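Local coordinates for protein inositol monophosphatase (Zymomonas mobilis, PDB 4N81) that probably acts as a magnesium-dependent phosphatase of the inositol monophosphatase superfamily, hydrolysing phosphate monoesters such as inositol monophosphate, at residues V84-D89 / G102-L107; D8-A13 / P113-I118; D18-I23 / Q52-I57; Q204-Y209 / G239-A244; E125-V130 / V215-G220. All coordinates share one frame; numbering follows the deposited sequence.

Contact 1: V84-D89 / G102-L107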
# COMPACT_ATOMS: atom_id res chain seq x y z
N VAL A 84 13.26 -3.56 -21.59
CA VAL A 84 12.67 -4.48 -20.64
C VAL A 84 11.36 -3.83 -20.21
O VAL A 84 11.39 -2.71 -19.74
CB VAL A 84 13.60 -4.66 -19.41
CG1 VAL A 84 13.00 -5.64 -18.38
CG2 VAL A 84 14.97 -5.17 -19.85
N LEU A 85 10.22 -4.51 -20.43
CA LEU A 85 8.90 -3.96 -20.11
C LEU A 85 8.20 -4.80 -19.05
O LEU A 85 8.20 -6.03 -19.13
CB LEU A 85 8.03 -3.96 -21.36
CG LEU A 85 8.72 -3.37 -22.60
CD1 LEU A 85 7.82 -3.47 -23.81
CD2 LEU A 85 9.14 -1.93 -22.37
N ASP A 86 7.62 -4.16 -18.05
CA ASP A 86 6.68 -4.82 -17.17
C ASP A 86 5.42 -3.93 -17.08
O ASP A 86 5.43 -2.94 -16.33
CB ASP A 86 7.27 -5.04 -15.77
CG ASP A 86 6.47 -6.07 -14.95
OD1 ASP A 86 5.54 -6.68 -15.55
OD2 ASP A 86 6.76 -6.28 -13.75
N PRO A 87 4.37 -4.24 -17.87
CA PRO A 87 3.23 -3.29 -17.87
C PRO A 87 2.62 -3.05 -16.49
O PRO A 87 2.25 -1.93 -16.16
CB PRO A 87 2.18 -4.05 -18.72
CG PRO A 87 3.06 -4.85 -19.74
CD PRO A 87 4.26 -5.29 -18.91
N ILE A 88 2.57 -4.10 -15.67
CA ILE A 88 2.02 -4.01 -14.32
C ILE A 88 2.95 -4.76 -13.35
O ILE A 88 2.81 -5.96 -13.14
CB ILE A 88 0.58 -4.57 -14.24
CG1 ILE A 88 -0.35 -3.80 -15.23
CG2 ILE A 88 0.01 -4.48 -12.79
CD1 ILE A 88 -1.74 -4.44 -15.40
N ASP A 89 3.88 -4.04 -12.76
CA ASP A 89 4.66 -4.61 -11.67
C ASP A 89 3.83 -4.40 -10.41
O ASP A 89 3.41 -3.28 -10.13
CB ASP A 89 6.00 -3.90 -11.55
CG ASP A 89 6.85 -4.53 -10.46
OD1 ASP A 89 7.07 -3.85 -9.42
OD2 ASP A 89 7.24 -5.70 -10.63
N GLY A 102 3.01 -0.43 -10.69
CA GLY A 102 3.54 0.53 -11.67
C GLY A 102 3.94 -0.14 -12.98
O GLY A 102 4.27 -1.34 -13.03
N THR A 103 3.93 0.63 -14.06
CA THR A 103 4.51 0.16 -15.31
C THR A 103 6.01 0.41 -15.17
O THR A 103 6.43 1.52 -14.82
CB THR A 103 3.96 0.98 -16.47
OG1 THR A 103 2.55 0.73 -16.59
CG2 THR A 103 4.69 0.62 -17.81
N LEU A 104 6.83 -0.59 -15.49
CA LEU A 104 8.28 -0.40 -15.51
C LEU A 104 8.77 -0.48 -16.94
O LEU A 104 8.43 -1.44 -17.65
CB LEU A 104 8.96 -1.52 -14.71
CG LEU A 104 8.48 -1.71 -13.27
CD1 LEU A 104 9.31 -2.79 -12.53
CD2 LEU A 104 8.64 -0.36 -12.54
N ILE A 105 9.57 0.51 -17.35
CA ILE A 105 10.21 0.45 -18.67
C ILE A 105 11.72 0.68 -18.46
O ILE A 105 12.12 1.63 -17.78
CB ILE A 105 9.63 1.57 -19.55
CG1 ILE A 105 8.13 1.31 -19.80
CG2 ILE A 105 10.47 1.76 -20.87
CD1 ILE A 105 7.32 2.55 -20.04
N ALA A 106 12.56 -0.13 -19.09
CA ALA A 106 13.98 0.10 -18.91
C ALA A 106 14.69 -0.10 -20.22
O ALA A 106 14.22 -0.87 -21.06
CB ALA A 106 14.52 -0.86 -17.88
N LEU A 107 15.80 0.62 -20.41
CA LEU A 107 16.74 0.34 -21.51
C LEU A 107 18.02 -0.20 -20.84
O LEU A 107 18.49 0.38 -19.86
CB LEU A 107 17.09 1.62 -22.27
CG LEU A 107 18.17 1.47 -23.36
CD1 LEU A 107 17.77 0.38 -24.38
CD2 LEU A 107 18.41 2.82 -24.08
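Val-84 to Asp-86 run antiparallel to Leu-104 to Ala-106 as adjacent strands, their short axes 4.9 Å apart at closest approach. Val-84 with Ala-106 and Asp-86 with Leu-104 are hydrogen-bonded pairs. Leu-85 with Ile-105 is the non-hydrogen-bonded pair between them. The bond from Asp-86 N to Leu-104 O is nearly straight, 174° at the hydrogen. At Pro-87 the chain turns a corner and the register slips by one residue, a beta bulge. Pairing resumes where Asp-89 N meets Gly-102 O at 2.7 Å. Thr-103 bridges the bulge: its OG1 donates to Pro-87 O at 2.7 Å, in the carbonyl plane. OG1 stands beside the backbone N (chi1 -65°), which turns it to that carbonyl. A valine here would probably leave Pro-87 O without its hydroxyl donor and the corner less firmly fixed. Leu-104 CD1 lies 3.6 Å from Asp-89 CB and nearly as close to CG, the two side chains crossing at a slant. On the other face, Leu-85 CD2 meets Ile-105 CG2 at 4.2 Å. Asp-86 to Asp-89 open the DPxDGT signature of the family. Asp-86, Ile-88 and Asp-89 are predicted ligands of the catalytic magnesium, with Asp-210. The carboxylates of Asp-86 and Asp-89 both come close to that of Asp-210, consistent with a metal site, and a sulfate lies near Asp-86. Met-54 of helix 42-61 packs on Leu-85 and Pro-87. Helix 7-24 covers Ile-105 through Ala-17, and strand 112-120 continues the sheet beyond strand 102-109.

Contact 2: D8-A13 / P113-I118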
# COMPACT_ATOMS: atom_id res chain seq x y z
N ASP A 8 16.80 10.91 -26.64
CA ASP A 8 15.78 10.38 -27.56
C ASP A 8 15.07 9.16 -26.98
O ASP A 8 13.83 9.01 -27.08
CB ASP A 8 16.41 9.98 -28.89
CG ASP A 8 16.66 11.17 -29.80
OD1 ASP A 8 15.99 12.22 -29.62
OD2 ASP A 8 17.53 11.06 -30.70
N ASP A 9 15.88 8.30 -26.34
CA ASP A 9 15.34 7.12 -25.69
C ASP A 9 14.48 7.48 -24.49
O ASP A 9 13.49 6.77 -24.18
CB ASP A 9 16.47 6.17 -25.25
CG ASP A 9 17.22 5.56 -26.44
OD1 ASP A 9 18.45 5.32 -26.33
OD2 ASP A 9 16.56 5.27 -27.47
N ILE A 10 14.82 8.56 -23.80
CA ILE A 10 13.98 8.99 -22.66
C ILE A 10 12.62 9.45 -23.18
O ILE A 10 11.56 9.14 -22.61
CB ILE A 10 14.65 10.16 -21.93
CG1 ILE A 10 15.87 9.68 -21.14
CG2 ILE A 10 13.70 10.82 -20.93
CD1 ILE A 10 16.82 10.87 -20.82
N ARG A 11 12.65 10.15 -24.32
CA ARG A 11 11.39 10.61 -24.87
C ARG A 11 10.49 9.42 -25.31
O ARG A 11 9.28 9.37 -25.05
CB ARG A 11 11.66 11.57 -26.05
CG ARG A 11 10.39 12.14 -26.68
CD ARG A 11 10.76 13.12 -27.85
NE ARG A 11 12.03 13.81 -27.59
CZ ARG A 11 13.14 13.66 -28.31
NH1 ARG A 11 13.13 12.84 -29.37
NH2 ARG A 11 14.25 14.32 -28.00
N LEU A 12 11.12 8.43 -25.94
CA LEU A 12 10.38 7.24 -26.32
C LEU A 12 9.84 6.54 -25.06
O LEU A 12 8.70 6.09 -25.02
CB LEU A 12 11.32 6.26 -27.05
CG LEU A 12 10.70 4.95 -27.56
CD1 LEU A 12 9.46 5.27 -28.37
CD2 LEU A 12 11.70 4.14 -28.44
N ALA A 13 10.64 6.53 -23.99
CA ALA A 13 10.25 5.79 -22.80
C ALA A 13 9.00 6.42 -22.18
O ALA A 13 8.06 5.71 -21.76
CB ALA A 13 11.41 5.74 -21.80
N PRO A 113 21.13 -1.92 -16.70
CA PRO A 113 20.14 -0.86 -16.96
C PRO A 113 20.81 0.48 -17.09
O PRO A 113 21.66 0.81 -16.26
CB PRO A 113 19.27 -0.85 -15.69
CG PRO A 113 19.42 -2.25 -15.11
CD PRO A 113 20.85 -2.68 -15.47
N VAL A 114 20.39 1.26 -18.07
CA VAL A 114 20.92 2.62 -18.22
C VAL A 114 19.77 3.65 -18.21
O VAL A 114 20.01 4.86 -18.12
CB VAL A 114 21.74 2.79 -19.49
CG1 VAL A 114 22.97 1.85 -19.45
CG2 VAL A 114 20.87 2.50 -20.72
N LEU A 115 18.52 3.17 -18.26
CA LEU A 115 17.39 4.13 -18.22
C LEU A 115 16.22 3.39 -17.62
O LEU A 115 16.04 2.23 -17.93
CB LEU A 115 17.05 4.53 -19.70
CG LEU A 115 15.87 5.42 -20.10
CD1 LEU A 115 16.10 5.73 -21.60
CD2 LEU A 115 14.54 4.77 -19.95
N GLY A 116 15.42 4.04 -16.77
CA GLY A 116 14.29 3.36 -16.17
C GLY A 116 13.17 4.33 -15.89
O GLY A 116 13.42 5.47 -15.49
N ILE A 117 11.93 3.89 -16.06
CA ILE A 117 10.77 4.67 -15.64
C ILE A 117 9.90 3.75 -14.78
O ILE A 117 9.71 2.53 -15.14
CB ILE A 117 9.94 5.19 -16.88
CG1 ILE A 117 10.70 6.34 -17.57
CG2 ILE A 117 8.55 5.70 -16.44
CD1 ILE A 117 9.93 7.00 -18.73
N ILE A 118 9.41 4.30 -13.66
CA ILE A 118 8.28 3.71 -12.94
C ILE A 118 7.11 4.65 -13.17
O ILE A 118 7.22 5.84 -12.86
CB ILE A 118 8.48 3.67 -11.39
CG1 ILE A 118 9.68 2.76 -10.99
CG2 ILE A 118 7.20 3.16 -10.71
CD1 ILE A 118 10.26 3.13 -9.54
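Helix segment 8-13 lies over strand segment 113-118, with Ala-13 against Leu-115 and Ile-117. The two run nearly the same way, 24° between their directions, with axes 9.4 Å apart. Leu-115 carries most of the contact. Its CG is anti to the backbone N (chi1 175°), which sends the side chain out from the strand to the helix. There its two methyls part. CD1 lies on Asp-9 CB at 3.7 Å. It is also 4.0 Å from Ile-10 CG1, the leucine and isoleucine side chains crossing obliquely. CD2 meets Ala-13 CB at 3.8 Å. Ile-117 reaches the next part of the helix with CD1, which sits 3.6 Å from Ala-13 CB and as near to the Ala-13 carbonyl carbon. The small alanine is thus touched by both strand residues. Of the Asp-9 side chain CB takes part; the carboxylate turns elsewhere and forms salt bridges with Arg-62 and Arg-81. Val-114 and Leu-115 both face Leu-107, a classic beta bulge at the start of the strand. On the exposed side of the helix, Arg-11 forms a salt bridge with Asp-8. A helix laid on a sheet through aliphatic side chains is typical of the layered alpha/beta sandwich of inositol monophosphatases.

Contact 3: D18-I23 / Q52-I57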
# COMPACT_ATOMS: atom_id res chain seq x y z
N ASP A 18 3.06 6.34 -21.40
CA ASP A 18 1.74 6.95 -21.65
C ASP A 18 0.78 5.97 -22.33
O ASP A 18 -0.40 5.84 -21.97
CB ASP A 18 1.85 8.15 -22.61
CG ASP A 18 2.58 9.34 -21.98
OD1 ASP A 18 2.75 9.33 -20.73
OD2 ASP A 18 2.96 10.26 -22.74
N VAL A 19 1.33 5.23 -23.29
CA VAL A 19 0.52 4.29 -24.03
C VAL A 19 0.03 3.16 -23.10
O VAL A 19 -1.21 2.78 -23.08
CB VAL A 19 1.33 3.77 -25.23
CG1 VAL A 19 0.72 2.51 -25.81
CG2 VAL A 19 1.48 4.92 -26.29
N ALA A 20 0.97 2.68 -22.28
CA ALA A 20 0.58 1.64 -21.33
C ALA A 20 -0.47 2.15 -20.32
O ALA A 20 -1.45 1.42 -19.98
CB ALA A 20 1.84 1.13 -20.56
N ALA A 21 -0.31 3.41 -19.88
CA ALA A 21 -1.19 3.94 -18.84
C ALA A 21 -2.61 3.99 -19.38
O ALA A 21 -3.57 3.63 -18.66
CB ALA A 21 -0.78 5.38 -18.42
N ASP A 22 -2.75 4.50 -20.60
CA ASP A 22 -4.11 4.65 -21.12
C ASP A 22 -4.76 3.31 -21.35
O ASP A 22 -5.98 3.19 -21.31
CB ASP A 22 -4.14 5.44 -22.44
CG ASP A 22 -3.71 6.89 -22.24
OD1 ASP A 22 -3.28 7.54 -23.23
OD2 ASP A 22 -3.81 7.37 -21.09
N ILE A 23 -3.96 2.29 -21.65
CA ILE A 23 -4.59 0.97 -21.80
C ILE A 23 -5.00 0.33 -20.46
O ILE A 23 -6.06 -0.29 -20.34
CB ILE A 23 -3.64 0.05 -22.55
CG1 ILE A 23 -3.59 0.48 -24.01
CG2 ILE A 23 -4.03 -1.42 -22.39
CD1 ILE A 23 -2.33 0.00 -24.74
N GLN A 52 1.45 -5.40 -25.81
CA GLN A 52 1.38 -5.43 -27.25
C GLN A 52 1.55 -4.05 -27.83
O GLN A 52 2.30 -3.87 -28.82
CB GLN A 52 0.05 -6.04 -27.73
CG GLN A 52 -0.08 -7.52 -27.40
CD GLN A 52 -1.50 -8.05 -27.60
OE1 GLN A 52 -2.40 -7.32 -28.03
NE2 GLN A 52 -1.71 -9.33 -27.28
N ALA A 53 0.91 -3.05 -27.23
CA ALA A 53 1.06 -1.71 -27.81
C ALA A 53 2.50 -1.17 -27.70
O ALA A 53 3.05 -0.58 -28.67
CB ALA A 53 0.05 -0.72 -27.16
N MET A 54 3.14 -1.42 -26.55
CA MET A 54 4.51 -0.95 -26.39
C MET A 54 5.47 -1.68 -27.34
O MET A 54 6.38 -1.08 -27.91
CB MET A 54 5.00 -1.11 -24.94
CG MET A 54 4.30 -0.20 -23.93
SD MET A 54 5.04 -0.28 -22.26
CE MET A 54 4.45 -1.88 -21.75
N ARG A 55 5.24 -2.99 -27.51
CA ARG A 55 6.08 -3.75 -28.43
C ARG A 55 5.94 -3.26 -29.85
O ARG A 55 6.94 -3.23 -30.61
CB ARG A 55 5.72 -5.24 -28.40
CG ARG A 55 6.21 -5.98 -27.17
CD ARG A 55 5.92 -7.47 -27.27
NE ARG A 55 7.03 -8.28 -26.77
CZ ARG A 55 8.02 -8.71 -27.54
NH1 ARG A 55 8.02 -8.42 -28.84
NH2 ARG A 55 9.00 -9.44 -27.02
N ALA A 56 4.72 -2.88 -30.24
CA ALA A 56 4.54 -2.44 -31.65
C ALA A 56 5.30 -1.15 -31.87
O ALA A 56 5.95 -0.94 -32.94
CB ALA A 56 3.06 -2.24 -31.98
N ILE A 57 5.24 -0.28 -30.84
CA ILE A 57 5.99 0.96 -30.97
C ILE A 57 7.50 0.70 -31.01
O ILE A 57 8.22 1.29 -31.84
CB ILE A 57 5.67 1.94 -29.82
CG1 ILE A 57 4.25 2.49 -30.00
CG2 ILE A 57 6.70 3.09 -29.74
CD1 ILE A 57 3.70 3.09 -28.70
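Ala-53 is the tight point of this helix pair: its CB takes Ile-23 CD1 at 3.5 Å, closer than usual van der Waals contact, and Val-19 CG1 at 3.6 Å. The small side chain thus receives two larger ones, a turn apart on the facing helix. Segments 18-23 and 52-57 run in nearly opposite directions, 156° apart, with axes 9.3 Å from each other. On the buried side Ala-20 CB lies 3.9 Å from Met-54 SD. The methionine chain bends at its last torsion (chi3 -74°), which also brings CE near the same alanine methyl. Met-54 continues inward to Leu-16. The other side, with Val-19, Ile-23, Ala-53 and Ile-57, is partly exposed. There Val-19 and Ile-57 reach for each other tip to tip, CG2 to CD1 at 3.8 Å. Beyond them the helices present polar residues to solvent. Asp-18 and Asp-22 take no part in the contact; Asp-22 pairs with Arg-25, and Arg-55 pairs with Glu-51 on its own helix. The contact itself joins only methyl groups and one thioether. Such chemistry implies that shape and the burial of apolar surface, not directional bonds, set how these two helices lie together.

Contact 4: Q204-Y209 / G239-A244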
# COMPACT_ATOMS: atom_id res chain seq x y z
N GLN A 204 13.62 -10.87 -2.63
CA GLN A 204 14.21 -12.07 -3.26
C GLN A 204 13.21 -12.64 -4.24
O GLN A 204 11.98 -12.50 -4.02
CB GLN A 204 14.51 -13.11 -2.16
CG GLN A 204 15.12 -14.43 -2.67
CD GLN A 204 15.46 -15.39 -1.53
OE1 GLN A 204 14.63 -15.64 -0.69
NE2 GLN A 204 16.71 -15.87 -1.48
N GLY A 205 13.70 -13.29 -5.30
CA GLY A 205 12.81 -13.94 -6.25
C GLY A 205 12.32 -13.04 -7.37
O GLY A 205 11.48 -13.46 -8.16
N LEU A 206 12.86 -11.83 -7.50
CA LEU A 206 12.44 -10.95 -8.62
C LEU A 206 12.97 -11.45 -9.99
O LEU A 206 14.04 -12.11 -10.05
CB LEU A 206 12.98 -9.52 -8.40
CG LEU A 206 12.15 -8.64 -7.45
CD1 LEU A 206 11.92 -9.21 -6.13
CD2 LEU A 206 12.88 -7.29 -7.31
N LYS A 207 12.22 -11.15 -11.05
CA LYS A 207 12.65 -11.36 -12.44
C LYS A 207 13.30 -10.08 -12.93
O LYS A 207 13.07 -9.06 -12.33
CB LYS A 207 11.42 -11.68 -13.32
CG LYS A 207 10.64 -12.88 -12.78
CD LYS A 207 11.50 -14.12 -12.81
CE LYS A 207 10.76 -15.37 -12.22
NZ LYS A 207 10.92 -15.54 -10.72
N PHE A 208 14.07 -10.11 -14.03
CA PHE A 208 14.75 -8.90 -14.49
C PHE A 208 13.72 -7.79 -14.84
O PHE A 208 13.98 -6.59 -14.64
CB PHE A 208 15.64 -9.22 -15.72
CG PHE A 208 16.56 -8.07 -16.14
CD1 PHE A 208 17.28 -7.35 -15.20
CD2 PHE A 208 16.75 -7.77 -17.48
CE1 PHE A 208 18.16 -6.30 -15.59
CE2 PHE A 208 17.65 -6.75 -17.90
CZ PHE A 208 18.35 -6.01 -16.95
N TYR A 209 12.54 -8.19 -15.30
CA TYR A 209 11.46 -7.25 -15.62
C TYR A 209 11.10 -6.45 -14.37
O TYR A 209 10.59 -5.34 -14.48
CB TYR A 209 10.13 -8.01 -15.95
CG TYR A 209 10.23 -9.03 -17.03
CD1 TYR A 209 10.09 -8.66 -18.38
CD2 TYR A 209 10.45 -10.36 -16.73
CE1 TYR A 209 10.17 -9.59 -19.41
CE2 TYR A 209 10.54 -11.31 -17.74
CZ TYR A 209 10.40 -10.92 -19.09
OH TYR A 209 10.48 -11.89 -20.09
N GLY A 239 17.80 -12.27 -8.78
CA GLY A 239 16.68 -11.47 -8.26
C GLY A 239 16.65 -11.28 -6.76
O GLY A 239 15.58 -11.04 -6.17
N GLU A 240 17.80 -11.51 -6.12
CA GLU A 240 18.01 -11.05 -4.74
C GLU A 240 18.47 -9.60 -4.89
O GLU A 240 19.47 -9.35 -5.58
CB GLU A 240 19.14 -11.89 -4.11
CG GLU A 240 18.59 -13.28 -3.76
CD GLU A 240 19.65 -14.29 -3.30
OE1 GLU A 240 20.87 -13.98 -3.27
OE2 GLU A 240 19.22 -15.41 -2.96
N VAL A 241 17.79 -8.68 -4.22
CA VAL A 241 18.15 -7.28 -4.36
C VAL A 241 18.17 -6.63 -3.00
O VAL A 241 17.39 -7.00 -2.10
CB VAL A 241 17.15 -6.48 -5.30
CG1 VAL A 241 17.06 -7.13 -6.71
CG2 VAL A 241 15.78 -6.43 -4.74
N ILE A 242 19.04 -5.63 -2.87
CA ILE A 242 18.98 -4.71 -1.72
C ILE A 242 19.14 -3.30 -2.27
O ILE A 242 20.01 -3.06 -3.13
CB ILE A 242 20.04 -5.03 -0.65
CG1 ILE A 242 19.99 -4.00 0.48
CG2 ILE A 242 21.51 -5.12 -1.30
CD1 ILE A 242 20.74 -4.46 1.73
N ALA A 243 18.25 -2.40 -1.83
CA ALA A 243 18.35 -0.99 -2.19
C ALA A 243 18.49 -0.23 -0.87
O ALA A 243 17.81 -0.58 0.11
CB ALA A 243 17.05 -0.55 -2.97
N ALA A 244 19.39 0.76 -0.83
CA ALA A 244 19.56 1.60 0.35
C ALA A 244 19.56 3.05 -0.10
O ALA A 244 20.15 3.36 -1.15
CB ALA A 244 20.91 1.29 1.01
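Gly-239 O is gripped by the facing loop 204-206. Leu-206 N donates a hydrogen bond to it at 3.1 Å, and Gln-204 CA makes a CA-H...O contact at 3.4 Å. The site lies where two antiparallel neighbours of the five-stranded sheet end and begin, strands 200-203 and 241-244. Val-241 pairs by backbone bonds with Glu-203, and the loops beyond them are tied here. Gly-239 also offers its CA to Leu-206 O at 3.3 Å. A CB at this position would collide with that oxygen, and the positive phi of Gly-239 likewise suits glycine. Gln-204 and Glu-240 lie side by side, both extended beyond CG, and point the same way. Their CG atoms touch at 3.8 Å. Gln-204 NE2 donates to Glu-240 OE2 at 2.9 Å, with 154° at the hydrogen. The carboxylate oxygen is met on its anti side and from out of its plane, while the oxygen lies in the amide plane of Gln-204. The two flat groups are turned 42° apart. Gln-204 OE1 accepts from Glu-164 N, so both ends of the amide are held and its flip is fixed. The Leu-206 and Val-241 side chains cross at about a right angle, with CD2 of the first 4.0 Å from CG2 of the second, and Tyr-190 of helix 187-194 packs on both. That valine methyl stands between the backbone N and the carbonyl carbon, with CG1 beside N (chi1 -57°). Next along the same segment, Lys-207 N donates to OD2 of Asp-210, a predicted magnesium ligand.

Contact 5: E125-V130 / V215-G220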
# COMPACT_ATOMS: atom_id res chain seq x y z
N GLU A 125 2.03 9.32 -11.05
CA GLU A 125 3.30 9.55 -10.39
C GLU A 125 4.32 8.82 -11.25
O GLU A 125 4.22 7.59 -11.45
CB GLU A 125 3.26 8.87 -9.01
CG GLU A 125 2.10 9.43 -8.15
CD GLU A 125 2.03 8.78 -6.74
OE1 GLU A 125 2.15 9.51 -5.72
OE2 GLU A 125 1.83 7.55 -6.70
N ARG A 126 5.35 9.55 -11.68
CA ARG A 126 6.31 9.00 -12.62
C ARG A 126 7.74 9.32 -12.18
O ARG A 126 8.12 10.50 -12.02
CB ARG A 126 6.07 9.57 -14.02
CG ARG A 126 7.03 8.95 -15.06
CD ARG A 126 6.66 9.34 -16.53
NE ARG A 126 5.32 8.84 -16.85
CZ ARG A 126 4.73 8.94 -18.04
NH1 ARG A 126 5.34 9.52 -19.08
NH2 ARG A 126 3.51 8.44 -18.19
N TRP A 127 8.51 8.25 -11.94
CA TRP A 127 9.93 8.35 -11.62
C TRP A 127 10.73 8.09 -12.90
O TRP A 127 10.41 7.12 -13.60
CB TRP A 127 10.29 7.21 -10.66
CG TRP A 127 9.80 7.35 -9.24
CD1 TRP A 127 10.54 7.82 -8.15
CD2 TRP A 127 8.50 7.01 -8.74
NE1 TRP A 127 9.73 7.81 -7.02
CE2 TRP A 127 8.50 7.29 -7.34
CE3 TRP A 127 7.32 6.52 -9.33
CZ2 TRP A 127 7.38 7.02 -6.52
CZ3 TRP A 127 6.20 6.28 -8.52
CH2 TRP A 127 6.24 6.52 -7.12
N VAL A 128 11.75 8.91 -13.21
CA VAL A 128 12.59 8.67 -14.39
C VAL A 128 14.05 8.70 -13.94
O VAL A 128 14.50 9.71 -13.37
CB VAL A 128 12.41 9.79 -15.43
CG1 VAL A 128 13.24 9.46 -16.70
CG2 VAL A 128 10.92 9.95 -15.76
N GLY A 129 14.79 7.63 -14.23
CA GLY A 129 16.22 7.58 -13.93
C GLY A 129 17.03 7.29 -15.18
O GLY A 129 16.56 6.57 -16.09
N VAL A 130 18.25 7.84 -15.26
CA VAL A 130 19.07 7.65 -16.46
C VAL A 130 20.51 7.74 -15.99
O VAL A 130 20.83 8.51 -15.05
CB VAL A 130 18.88 8.81 -17.50
CG1 VAL A 130 19.61 8.49 -18.79
CG2 VAL A 130 17.43 9.10 -17.77
N VAL A 215 16.92 0.22 -11.00
CA VAL A 215 18.32 0.57 -10.65
C VAL A 215 18.76 2.04 -10.99
O VAL A 215 19.30 2.75 -10.13
CB VAL A 215 19.35 -0.48 -11.26
CG1 VAL A 215 20.83 -0.14 -10.85
CG2 VAL A 215 18.98 -1.94 -10.82
N PRO A 216 18.55 2.51 -12.23
CA PRO A 216 18.93 3.90 -12.56
C PRO A 216 18.19 4.92 -11.71
O PRO A 216 18.73 5.99 -11.41
CB PRO A 216 18.56 4.04 -14.05
CG PRO A 216 18.41 2.65 -14.55
CD PRO A 216 18.00 1.80 -13.40
N ILE A 217 16.95 4.59 -11.36
CA ILE A 217 16.12 5.55 -10.60
C ILE A 217 16.68 5.69 -9.18
O ILE A 217 16.98 6.80 -8.74
CB ILE A 217 14.65 5.05 -10.55
CG1 ILE A 217 14.06 5.18 -11.97
CG2 ILE A 217 13.80 5.76 -9.44
CD1 ILE A 217 12.65 4.48 -12.07
N VAL A 218 16.92 4.56 -8.54
CA VAL A 218 17.47 4.59 -7.18
C VAL A 218 18.88 5.20 -7.17
O VAL A 218 19.18 6.07 -6.32
CB VAL A 218 17.52 3.18 -6.59
CG1 VAL A 218 18.34 3.18 -5.26
CG2 VAL A 218 16.06 2.67 -6.28
N GLU A 219 19.72 4.77 -8.11
CA GLU A 219 21.10 5.22 -8.11
C GLU A 219 21.19 6.69 -8.47
O GLU A 219 21.98 7.39 -7.87
CB GLU A 219 22.03 4.26 -8.94
CG GLU A 219 22.02 2.82 -8.22
CD GLU A 219 23.28 1.91 -8.37
OE1 GLU A 219 23.76 1.96 -9.51
OE2 GLU A 219 23.74 1.15 -7.35
N GLY A 220 20.32 7.18 -9.37
CA GLY A 220 20.40 8.57 -9.81
C GLY A 220 19.75 9.46 -8.77
O GLY A 220 19.85 10.71 -8.87
O HOH W 1 21.02 6.67 -12.80
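Ile-217 makes the apolar part of this contact with all three outer carbons of its side chain. CG1 rests on Gly-129 N at 3.4 Å. CD1 lies 3.8 Å from Trp-127 O and about as far from Trp-127 CB. CG2 stands 4.0 Å from Trp-127 CB and touches the indole obliquely at CD1. The two side chains cross at about a right angle. CG1 is beside the backbone N (chi1 -70°), a setting that carries CD1 along the strand to Trp-127. With only an alanine in place of Ile-217, a gap would probably open between helix and strand, and Trp-127 CB and the Gly-129 N side of the backbone would lose their packing. Backbone packing forms the second kind. The helix crosses the strand at 84°, and its axis comes within 6.0 Å. Gly-129 CA and Ile-217 CA are 3.9 Å apart, so close that a CB on Gly-129 would strike Ile-217 N. Pro-216 presents its CB to the carbonyl carbon of Gly-129 at 3.8 Å. The polar link is a water, which probably donates to Pro-216 O and more weakly to Val-130 O. Farther out, the Trp-127 ring makes edge-to-face stacks with Phe-137 and Tyr-188. Glu-125, at the strand's start, forms a salt bridge with Arg-29 of the second subunit. On the other face of the strand, Val-128 and Val-130 pack on helix 7-24. A sheet covered by helices on both faces is typical of the layered alpha/beta fold of this superfamily.

Contacts 1, 2 and 5 share one sheet. Strand 112-120 stands between strands 102-109 and 125-130, with probable backbone hydrogen bonds Ile-105 O to Ile-117 N and Gly-116 O to Gly-129 N, both 2.8 Å. Helix 7-24 serves contacts 2 and 3. Asp-18 of contact 3 forms a salt bridge with Arg-126 of contact 5, OD1 to NH2 2.8 Å. Contact 1 holds most of the predicted magnesium site. Contact 3 backs it through Met-54, whose CE lies 3.8 Å from Pro-87 CG. Contact 4 comes in from the side of the other sheet, by the start of helix 208-211: Tyr-209 O is 3.6 Å from Asp-86 CB. The Ile-117 side chain is about 11 Å from those of Asp-86 and Asp-89, and the Trp-127 side chain about 10 Å from that of Asp-89.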